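Local coordinates for protein FMN Adenylyltransferase (Candida glabrata, PDB 3FWK) that catalyses the transfer of an adenylyl group from ATP to FMN, the step that makes FAD, at residues A[149-154]-A[162-167]; A[52-57]-A[192-197]; A[220-225]-A[276-281]. All coordinates share one frame; numbering follows the deposited sequence. Where two conformers were deposited one is given.

Contact 1: A[149-154]-A[162-167]; sequences EAFETF and KAIVIG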
loop_
_atom_site.group_PDB
_atom_site.type_symbol
_atom_site.label_atom_id
_atom_site.label_comp_id
_atom_site.label_asym_id
_atom_site.label_seq_id
_atom_site.Cartn_x
_atom_site.Cartn_y
_atom_site.Cartn_z
ATOM N N GLU A 149 18.154 -10.322 -6.856
ATOM C CA GLU A 149 19.370 -9.640 -7.326
ATOM C C GLU A 149 19.321 -8.136 -7.023
ATOM O O GLU A 149 20.305 -7.526 -6.600
ATOM C CB GLU A 149 19.589 -9.886 -8.839
ATOM C CG GLU A 149 20.045 -11.333 -9.143
ATOM C CD GLU A 149 19.967 -11.705 -10.601
ATOM O OE1 GLU A 149 19.209 -11.124 -11.402
ATOM O OE2 GLU A 149 20.672 -12.665 -10.972
ATOM N N ALA A 150 18.162 -7.516 -7.245
ATOM C CA ALA A 150 18.022 -6.089 -6.950
ATOM C C ALA A 150 18.229 -5.827 -5.457
ATOM O O ALA A 150 18.837 -4.819 -5.065
ATOM C CB ALA A 150 16.632 -5.585 -7.402
ATOM N N PHE A 151 17.735 -6.724 -4.607
ATOM C CA PHE A 151 17.899 -6.564 -3.162
ATOM C C PHE A 151 19.343 -6.835 -2.748
ATOM O O PHE A 151 19.817 -6.242 -1.787
ATOM C CB PHE A 151 16.898 -7.427 -2.381
ATOM C CG PHE A 151 15.623 -6.723 -2.075
ATOM C CD1 PHE A 151 15.576 -5.716 -1.129
ATOM C CD2 PHE A 151 14.462 -7.087 -2.716
ATOM C CE1 PHE A 151 14.347 -5.076 -0.809
ATOM C CE2 PHE A 151 13.245 -6.442 -2.436
ATOM C CZ PHE A 151 13.191 -5.444 -1.492
ATOM N N GLU A 152 20.053 -7.700 -3.463
ATOM C CA GLU A 152 21.483 -7.893 -3.158
ATOM C C GLU A 152 22.254 -6.605 -3.384
ATOM O O GLU A 152 23.100 -6.217 -2.564
ATOM C CB GLU A 152 22.054 -9.028 -4.001
ATOM C CG GLU A 152 23.546 -9.221 -3.801
ATOM C CD GLU A 152 23.918 -9.452 -2.343
ATOM O OE1 GLU A 152 23.222 -10.258 -1.664
ATOM O OE2 GLU A 152 24.905 -8.812 -1.884
ATOM N N THR A 153 21.955 -5.917 -4.482
ATOM C CA THR A 153 22.585 -4.633 -4.748
ATOM C C THR A 153 22.228 -3.593 -3.698
ATOM O O THR A 153 23.093 -2.850 -3.214
ATOM C CB THR A 153 22.237 -4.149 -6.164
ATOM O OG1 THR A 153 22.751 -5.108 -7.088
ATOM C CG2 THR A 153 22.791 -2.746 -6.418
ATOM N N PHE A 154 20.963 -3.563 -3.301
ATOM C CA PHE A 154 20.517 -2.698 -2.226
ATOM C C PHE A 154 21.299 -2.929 -0.936
ATOM O O PHE A 154 21.746 -1.982 -0.292
ATOM C CB PHE A 154 19.019 -2.921 -2.003
ATOM C CG PHE A 154 18.520 -2.286 -0.770
ATOM C CD1 PHE A 154 18.244 -0.949 -0.739
ATOM C CD2 PHE A 154 18.367 -3.039 0.392
ATOM C CE1 PHE A 154 17.779 -0.329 0.444
ATOM C CE2 PHE A 154 17.932 -2.450 1.575
ATOM C CZ PHE A 154 17.611 -1.130 1.603
ATOM N N LYS A 162 19.171 -4.772 8.587
ATOM C CA LYS A 162 18.944 -6.077 9.201
ATOM C C LYS A 162 17.580 -6.633 8.856
ATOM O O LYS A 162 17.375 -7.863 8.967
ATOM C CB LYS A 162 19.077 -5.985 10.722
ATOM C CG LYS A 162 20.440 -5.526 11.235
ATOM C CD LYS A 162 21.589 -6.391 10.705
ATOM C CE LYS A 162 22.960 -5.819 11.113
ATOM N NZ LYS A 162 23.995 -6.876 11.130
ATOM N N ALA A 163 16.626 -5.779 8.490
ATOM C CA ALA A 163 15.245 -6.216 8.327
ATOM C C ALA A 163 14.573 -5.291 7.337
ATOM O O ALA A 163 14.925 -4.102 7.226
ATOM C CB ALA A 163 14.517 -6.187 9.673
ATOM N N ILE A 164 13.607 -5.835 6.591
ATOM C CA ILE A 164 12.870 -5.068 5.583
ATOM C C ILE A 164 11.375 -5.321 5.761
ATOM O O ILE A 164 10.944 -6.471 5.881
ATOM C CB ILE A 164 13.328 -5.353 4.169
ATOM C CG1 ILE A 164 14.804 -4.922 4.080
ATOM C CG2 ILE A 164 12.501 -4.522 3.167
ATOM C CD1 ILE A 164 15.385 -4.900 2.756
ATOM N N VAL A 165 10.616 -4.227 5.794
ATOM C CA VAL A 165 9.171 -4.292 5.911
ATOM C C VAL A 165 8.561 -4.535 4.529
ATOM O O VAL A 165 8.875 -3.793 3.569
ATOM C CB VAL A 165 8.615 -2.991 6.511
ATOM C CG1 VAL A 165 7.105 -3.079 6.644
ATOM C CG2 VAL A 165 9.259 -2.673 7.840
ATOM N N ILE A 166 7.696 -5.544 4.428
ATOM C CA ILE A 166 7.109 -5.948 3.147
ATOM C C ILE A 166 5.597 -5.973 3.272
ATOM O O ILE A 166 5.058 -6.599 4.179
ATOM C CB ILE A 166 7.611 -7.316 2.728
ATOM C CG1 ILE A 166 9.122 -7.254 2.559
ATOM C CG2 ILE A 166 7.013 -7.768 1.404
ATOM C CD1 ILE A 166 9.767 -8.580 2.300
ATOM N N GLY A 167 4.899 -5.355 2.324
ATOM C CA GLY A 167 3.428 -5.214 2.435
ATOM C C GLY A 167 2.567 -6.283 1.764
ATOM O O GLY A 167 1.508 -6.006 1.234
#

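Contact 2: A[52-57]-A[192-197]; sequences PKWSPL and YRLQPL. With BGC (beta-D-glucopyranose), chain C.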
loop_
_atom_site.group_PDB
_atom_site.type_symbol
_atom_site.label_atom_id
_atom_site.label_comp_id
_atom_site.label_asym_id
_atom_site.label_seq_id
_atom_site.Cartn_x
_atom_site.Cartn_y
_atom_site.Cartn_z
ATOM N N PRO A 52 11.250 -3.563 19.379
ATOM C CA PRO A 52 12.196 -3.908 20.456
ATOM C C PRO A 52 13.432 -4.671 19.985
ATOM O O PRO A 52 14.438 -4.704 20.705
ATOM C CB PRO A 52 11.354 -4.790 21.388
ATOM C CG PRO A 52 9.922 -4.312 21.147
ATOM C CD PRO A 52 9.904 -4.110 19.640
ATOM N N LYS A 53 13.353 -5.286 18.804
ATOM C CA LYS A 53 14.431 -6.103 18.268
ATOM C C LYS A 53 15.287 -5.371 17.241
ATOM O O LYS A 53 16.491 -5.577 17.205
ATOM C CB LYS A 53 13.875 -7.375 17.632
ATOM C CG LYS A 53 13.174 -8.335 18.604
ATOM C CD LYS A 53 12.621 -9.546 17.866
ATOM C CE LYS A 53 11.856 -10.452 18.821
ATOM N NZ LYS A 53 12.644 -10.665 20.081
ATOM N N TRP A 54 14.654 -4.584 16.361
ATOM C CA TRP A 54 15.363 -3.883 15.300
ATOM C C TRP A 54 14.961 -2.446 15.340
ATOM O O TRP A 54 13.776 -2.119 15.411
ATOM C CB TRP A 54 15.034 -4.454 13.911
ATOM C CG TRP A 54 15.330 -5.927 13.780
ATOM C CD1 TRP A 54 16.552 -6.496 13.537
ATOM C CD2 TRP A 54 14.392 -7.013 13.903
ATOM N NE1 TRP A 54 16.436 -7.862 13.529
ATOM C CE2 TRP A 54 15.127 -8.210 13.728
ATOM C CE3 TRP A 54 13.014 -7.085 14.136
ATOM C CZ2 TRP A 54 14.528 -9.479 13.784
ATOM C CZ3 TRP A 54 12.411 -8.350 14.224
ATOM C CH2 TRP A 54 13.180 -9.532 14.052
ATOM N N SER A 55 15.980 -1.588 15.278
ATOM C CA SER A 55 15.779 -0.144 15.311
ATOM C C SER A 55 15.241 0.461 14.002
ATOM O O SER A 55 15.826 0.287 12.925
ATOM C CB SER A 55 17.091 0.556 15.666
ATOM O OG SER A 55 16.902 1.959 15.495
ATOM N N PRO A 56 14.112 1.148 14.084
ATOM C CA PRO A 56 13.645 1.836 12.895
ATOM C C PRO A 56 14.310 3.185 12.681
ATOM O O PRO A 56 14.000 3.857 11.692
ATOM C CB PRO A 56 12.163 2.024 13.175
ATOM C CG PRO A 56 12.059 2.145 14.627
ATOM C CD PRO A 56 13.128 1.204 15.163
ATOM N N LEU A 57 15.202 3.592 13.583
ATOM C CA LEU A 57 15.792 4.937 13.481
ATOM C C LEU A 57 17.181 4.987 12.863
ATOM O O LEU A 57 17.571 6.033 12.308
ATOM C CB LEU A 57 15.867 5.580 14.865
ATOM C CG LEU A 57 14.564 5.592 15.663
ATOM C CD1 LEU A 57 14.776 6.195 17.047
ATOM C CD2 LEU A 57 13.424 6.305 14.915
ATOM N N TYR A 192 15.835 -10.172 7.926
ATOM C CA TYR A 192 14.499 -10.608 8.363
ATOM C C TYR A 192 13.445 -9.843 7.565
ATOM O O TYR A 192 13.508 -8.602 7.447
ATOM C CB TYR A 192 14.306 -10.279 9.843
ATOM C CG TYR A 192 14.807 -11.344 10.775
ATOM C CD1 TYR A 192 13.956 -12.382 11.134
ATOM C CD2 TYR A 192 16.094 -11.312 11.323
ATOM C CE1 TYR A 192 14.351 -13.390 12.023
ATOM C CE2 TYR A 192 16.520 -12.336 12.249
ATOM C CZ TYR A 192 15.599 -13.355 12.564
ATOM O OH TYR A 192 15.958 -14.370 13.431
ATOM N N ARG A 193 12.531 -10.571 6.966
ATOM C CA ARG A 193 11.316 -9.961 6.466
ATOM C C ARG A 193 10.354 -9.680 7.605
ATOM O O ARG A 193 10.102 -10.530 8.453
ATOM C CB ARG A 193 10.637 -10.895 5.467
ATOM C CG ARG A 193 11.503 -11.219 4.246
ATOM C CD ARG A 193 10.770 -12.150 3.320
ATOM N NE ARG A 193 11.000 -13.504 3.778
ATOM C CZ ARG A 193 10.616 -14.582 3.106
ATOM N NH1 ARG A 193 9.803 -14.469 2.045
ATOM N NH2 ARG A 193 11.037 -15.783 3.504
ATOM N N LEU A 194 9.810 -8.476 7.601
ATOM C CA LEU A 194 8.806 -8.016 8.554
ATOM C C LEU A 194 7.549 -7.848 7.780
ATOM O O LEU A 194 7.465 -6.992 6.893
ATOM C CB LEU A 194 9.260 -6.693 9.187
ATOM C CG LEU A 194 10.662 -6.695 9.803
ATOM C CD1 LEU A 194 11.036 -5.296 10.235
ATOM C CD2 LEU A 194 10.780 -7.694 10.952
ATOM N N GLN A 195 6.562 -8.712 8.057
ATOM C CA GLN A 195 5.385 -8.835 7.189
ATOM C C GLN A 195 4.144 -8.657 8.041
ATOM O O GLN A 195 3.509 -9.632 8.440
ATOM C CB GLN A 195 5.392 -10.187 6.479
ATOM C CG GLN A 195 6.552 -10.223 5.475
ATOM C CD GLN A 195 6.936 -11.548 4.867
ATOM O OE1 GLN A 195 7.295 -11.581 3.690
ATOM N NE2 GLN A 195 6.911 -12.635 5.644
ATOM N N PRO A 196 3.802 -7.410 8.379
ATOM C CA PRO A 196 2.759 -7.148 9.381
ATOM C C PRO A 196 1.351 -6.999 8.816
ATOM O O PRO A 196 0.445 -6.622 9.580
ATOM C CB PRO A 196 3.234 -5.815 10.022
ATOM C CG PRO A 196 4.605 -5.509 9.406
ATOM C CD PRO A 196 4.528 -6.168 8.064
ATOM N N LEU A 197 1.174 -7.215 7.509
ATOM C CA LEU A 197 -0.088 -7.020 6.813
ATOM C C LEU A 197 -0.694 -8.344 6.365
ATOM O O LEU A 197 -1.716 -8.367 5.656
ATOM C CB LEU A 197 0.130 -6.116 5.574
ATOM C CG LEU A 197 -1.080 -5.260 5.204
ATOM C CD1 LEU A 197 -1.341 -4.141 6.226
ATOM C CD2 LEU A 197 -0.917 -4.717 3.788
HETATM C C2 BGC C . 19.425 -8.936 17.797
HETATM C C3 BGC C . 19.775 -9.819 16.602
HETATM C C4 BGC C . 18.684 -10.861 16.387
HETATM C C5 BGC C . 17.293 -10.220 16.334
HETATM C C6 BGC C . 16.193 -11.281 16.335
HETATM C C1 BGC C . 18.064 -8.321 17.555
HETATM O O1 BGC C . 17.731 -7.508 18.671
HETATM O O2 BGC C . 20.373 -7.870 17.984
HETATM O O3 BGC C . 21.016 -10.496 16.881
HETATM O O4 BGC C . 18.890 -11.513 15.138
HETATM O O5 BGC C . 17.096 -9.367 17.474
HETATM O O6 BGC C . 16.227 -12.001 17.575
#

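Contact 3: A[220-225]-A[276-281]; sequences YRYGFT and EDLVKI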
loop_
_atom_site.group_PDB
_atom_site.type_symbol
_atom_site.label_atom_id
_atom_site.label_comp_id
_atom_site.label_asym_id
_atom_site.label_seq_id
_atom_site.Cartn_x
_atom_site.Cartn_y
_atom_site.Cartn_z
ATOM N N TYR A 220 -6.743 3.207 -9.170
ATOM C CA TYR A 220 -7.849 2.450 -8.556
ATOM C C TYR A 220 -9.184 3.101 -8.848
ATOM O O TYR A 220 -10.198 2.408 -9.029
ATOM C CB TYR A 220 -7.622 2.320 -7.043
ATOM C CG TYR A 220 -6.364 1.575 -6.690
ATOM C CD1 TYR A 220 -6.134 0.274 -7.154
ATOM C CD2 TYR A 220 -5.373 2.197 -5.905
ATOM C CE1 TYR A 220 -4.942 -0.396 -6.820
ATOM C CE2 TYR A 220 -4.201 1.519 -5.555
ATOM C CZ TYR A 220 -4.002 0.258 -6.013
ATOM O OH TYR A 220 -2.817 -0.352 -5.672
ATOM N N ARG A 221 -9.221 4.434 -8.938
ATOM C CA ARG A 221 -10.450 5.161 -9.235
ATOM C C ARG A 221 -11.058 4.749 -10.579
ATOM O O ARG A 221 -12.249 4.913 -10.776
ATOM C CB ARG A 221 -10.156 6.676 -9.163
ATOM C CG ARG A 221 -11.326 7.575 -9.548
ATOM C CD ARG A 221 -12.471 7.520 -8.480
ATOM N NE ARG A 221 -13.595 8.363 -8.920
ATOM C CZ ARG A 221 -14.526 7.969 -9.781
ATOM N NH1 ARG A 221 -14.550 6.721 -10.259
ATOM N NH2 ARG A 221 -15.470 8.821 -10.159
ATOM N N TYR A 222 -10.213 4.313 -11.503
ATOM C CA TYR A 222 -10.629 3.984 -12.855
ATOM C C TYR A 222 -10.962 2.510 -13.048
ATOM O O TYR A 222 -11.237 2.076 -14.169
ATOM C CB TYR A 222 -9.560 4.442 -13.859
ATOM C CG TYR A 222 -9.532 5.970 -14.000
ATOM C CD1 TYR A 222 -10.141 6.582 -15.086
ATOM C CD2 TYR A 222 -8.893 6.773 -13.072
ATOM C CE1 TYR A 222 -10.164 7.974 -15.225
ATOM C CE2 TYR A 222 -8.916 8.163 -13.184
ATOM C CZ TYR A 222 -9.547 8.753 -14.266
ATOM O OH TYR A 222 -9.577 10.122 -14.391
ATOM N N GLY A 223 -10.989 1.728 -11.959
ATOM C CA GLY A 223 -11.465 0.332 -12.053
ATOM C C GLY A 223 -10.379 -0.705 -11.897
ATOM O O GLY A 223 -10.677 -1.903 -11.920
ATOM N N PHE A 224 -9.121 -0.290 -11.741
ATOM C CA PHE A 224 -8.071 -1.255 -11.441
ATOM C C PHE A 224 -8.220 -1.717 -10.006
ATOM O O PHE A 224 -8.507 -0.912 -9.101
ATOM C CB PHE A 224 -6.693 -0.605 -11.641
ATOM C CG PHE A 224 -6.396 -0.332 -13.076
ATOM C CD1 PHE A 224 -5.807 -1.310 -13.860
ATOM C CD2 PHE A 224 -6.701 0.886 -13.680
ATOM C CE1 PHE A 224 -5.500 -1.045 -15.188
ATOM C CE2 PHE A 224 -6.452 1.130 -15.007
ATOM C CZ PHE A 224 -5.822 0.174 -15.762
ATOM N N THR A 225 -7.986 -3.020 -9.783
ATOM C CA THR A 225 -7.933 -3.560 -8.436
ATOM C C THR A 225 -6.573 -4.097 -8.061
ATOM O O THR A 225 -6.319 -4.356 -6.892
ATOM C CB THR A 225 -8.989 -4.676 -8.261
ATOM O OG1 THR A 225 -8.776 -5.701 -9.240
ATOM C CG2 THR A 225 -10.387 -4.114 -8.419
ATOM N N GLU A 276 -0.799 9.325 -20.342
ATOM C CA GLU A 276 -0.673 8.110 -21.141
ATOM C C GLU A 276 -1.588 7.019 -20.599
ATOM O O GLU A 276 -2.118 6.189 -21.372
ATOM C CB GLU A 276 0.790 7.633 -21.218
ATOM C CG GLU A 276 1.394 7.217 -19.873
ATOM C CD GLU A 276 2.890 6.900 -19.916
ATOM O OE1 GLU A 276 3.252 5.703 -19.928
ATOM O OE2 GLU A 276 3.694 7.875 -19.857
ATOM N N ASP A 277 -1.822 7.022 -19.277
ATOM C CA ASP A 277 -2.709 6.026 -18.677
ATOM C C ASP A 277 -4.177 6.366 -18.946
ATOM O O ASP A 277 -4.989 5.491 -19.212
ATOM C CB ASP A 277 -2.424 5.880 -17.181
ATOM C CG ASP A 277 -1.086 5.197 -16.922
ATOM O OD1 ASP A 277 -0.641 4.423 -17.794
ATOM O OD2 ASP A 277 -0.462 5.420 -15.850
ATOM N N LEU A 278 -4.526 7.660 -18.960
ATOM C CA LEU A 278 -5.881 8.034 -19.328
ATOM C C LEU A 278 -6.188 7.636 -20.772
ATOM O O LEU A 278 -7.277 7.137 -21.047
ATOM C CB LEU A 278 -6.111 9.544 -19.109
ATOM C CG LEU A 278 -7.530 10.004 -19.457
ATOM C CD1 LEU A 278 -8.599 9.364 -18.496
ATOM C CD2 LEU A 278 -7.648 11.509 -19.417
ATOM N N VAL A 279 -5.232 7.812 -21.688
ATOM C CA VAL A 279 -5.444 7.408 -23.074
ATOM C C VAL A 279 -5.727 5.903 -23.138
ATOM O O VAL A 279 -6.633 5.451 -23.803
ATOM C CB VAL A 279 -4.212 7.803 -23.936
ATOM C CG1 VAL A 279 -4.355 7.194 -25.331
ATOM C CG2 VAL A 279 -4.116 9.325 -24.062
ATOM N N LYS A 280 -4.950 5.108 -22.418
ATOM C CA LYS A 280 -5.176 3.662 -22.447
ATOM C C LYS A 280 -6.542 3.286 -21.887
ATOM O O LYS A 280 -7.213 2.381 -22.401
ATOM C CB LYS A 280 -4.087 2.967 -21.654
ATOM C CG LYS A 280 -2.739 2.940 -22.389
ATOM C CD LYS A 280 -1.674 2.122 -21.641
ATOM C CE LYS A 280 -1.186 2.844 -20.418
ATOM N NZ LYS A 280 -0.259 2.011 -19.588
ATOM N N ILE A 281 -6.986 3.983 -20.850
ATOM C CA ILE A 281 -8.280 3.692 -20.264
ATOM C C ILE A 281 -9.414 4.141 -21.180
ATOM O O ILE A 281 -10.379 3.393 -21.390
ATOM C CB ILE A 281 -8.371 4.323 -18.874
ATOM C CG1 ILE A 281 -7.375 3.628 -17.928
ATOM C CG2 ILE A 281 -9.791 4.273 -18.350
ATOM C CD1 ILE A 281 -6.997 4.482 -16.704
#

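Contact 1: A[149-154]-A[162-167]
The delta methyl of Ile164 reaches from strand 163-165 to two phenylalanines of helix 147-157. Ile164 CD1 lies 3.7 Å from CE1 of Phe151. The same Ile164 CD1 lies 3.7 Å from CE2 of Phe154. Both approaches are oblique to the rings. Ile164 gets there by an extended branch. CG1 stands anti to the carbonyl carbon (chi1 -62°), and the chain then runs straight on through chi2. The extended branch carries CD1 out to the helix.

The two rings leave the helix in different ways. Phe154 has CG anti to the backbone N (chi1 169°). The side chains of Phe154 and Ile164 pass one another, heading in opposite directions. Phe151 crosses Ile164 at a slant and presents CD1 and CE1 to the methyl. Phe151 also stacks on Trp188, and Phe154 meets Tyr137 edge to face.

Helix 147-157 leads into strand 163-165 after a short loop, and here it packs back on that strand. This is ordinary helix-on-sheet packing of a Rossmann-like alpha/beta fold. All three side chains are buried and no hydrogen bond joins the two segments. The contact is purely apolar, so it rests on the fit of one methyl to two rings and on the exclusion of water.

Contact 2: A[52-57]-A[192-197]
Trp54 reaches from the loop after helix 31-50 to Tyr192 and Leu194 on strand 192-194. Its CB leaves the backbone pointing toward the strand. CG is anti to the carbonyl carbon (chi1 -57°), which turns the indole toward Tyr192. Along the pyrrole side, Trp54 NE1 is 3.8 Å from C5 of the bound beta-D-glucopyranose, and CE2 has that same sugar carbon and Tyr192 CD2 for neighbours. CZ2 has two close partners. Trp54 CZ2 sits over one face of the Tyr192 ring, off toward the rim, and is 3.4 Å from CD2 of Tyr192. Trp54 CZ2 also lies 3.5 Å from C6 of the sugar. CH2 comes next and nears CG and CD1 of Tyr192. The six-membered ring of Trp54 and the ring of Tyr192 form an oblique aromatic pair, with centroids 4.9 Å apart and planes inclined at 48°.

Strand 192-194 belongs to the mixed sheet of the Rossmann-like fold. It runs parallel to 163-165 and antiparallel to 181-183. Ile181 of the latter also touches both Trp54 and Tyr192.

On the remaining side of the indole, Trp54 CZ3 meets CD2 of Leu194 at 3.7 Å, and CE3 lies a little farther from the same methyl. Lys53 CB and sugar O5 lie over the same face of the indole, both toward its rim. The sugar O1 donates a hydrogen bond of 2.7 Å to the backbone O of Lys53. Nearby, Ser55 OG accepts from Leu57 N at 3.0 Å, which makes an ST turn.

Contact 3: A[220-225]-A[276-281]
Ile281 of helix 275-282 pushes its CD1 into the notch between Tyr222 and Phe224. Ile281 CD1 is 3.8 Å from CB of Tyr222 and equally far from CE2 of Phe224. It meets the Phe224 ring at its edge, near the ring plane. The Tyr222 ring is approached obliquely. The other branch of Ile281 takes part too, with CG2 4.0 Å from CD1 of Tyr222. CG1 is anti to the carbonyl carbon (chi1 -67°), which directs the longer branch into the notch and leaves CG2 beside the tyrosine.

One turn earlier, Leu278 adds a second bump. Leu278 CD1 rests 3.9 Å from CE1 of Tyr222, farther out along the ring. Gly223 separates the two aromatics, with a positive phi of 109° at the bend. Phe224 also meets Phe118 edge to face.

The contact joins the loop after helix 202-212 to a later helix. Lys280 and Asp277 form a salt bridge within that helix, with NZ and OD1 3.0 Å apart, as a weak hydrogen bond. Between the segments only apolar groups meet, so the docking rests on fit of shape and on partial burial; Tyr222 and Leu278 stay partly exposed.

Contacts 1 and 2 share one sheet, and their centres are 12 Å apart. Strands 163-165 and 192-194 are neighbours in it, linked by Ile166 N to Leu194 O and Ile164 O to Leu194 N, both 2.9 Å and probable hydrogen bonds. The bound glucose sits at contact 2; Lys162 of contact 1 also lines its pocket. The side chain of Ile164 is about 14 Å from the sugar. Glucose is not a substrate of the reaction, so its pocket need not be the active site. Contact 3 lies apart, its centre about 29 Å from that of contact 1 and 34 Å from that of contact 2, across the chain's centre from the latter.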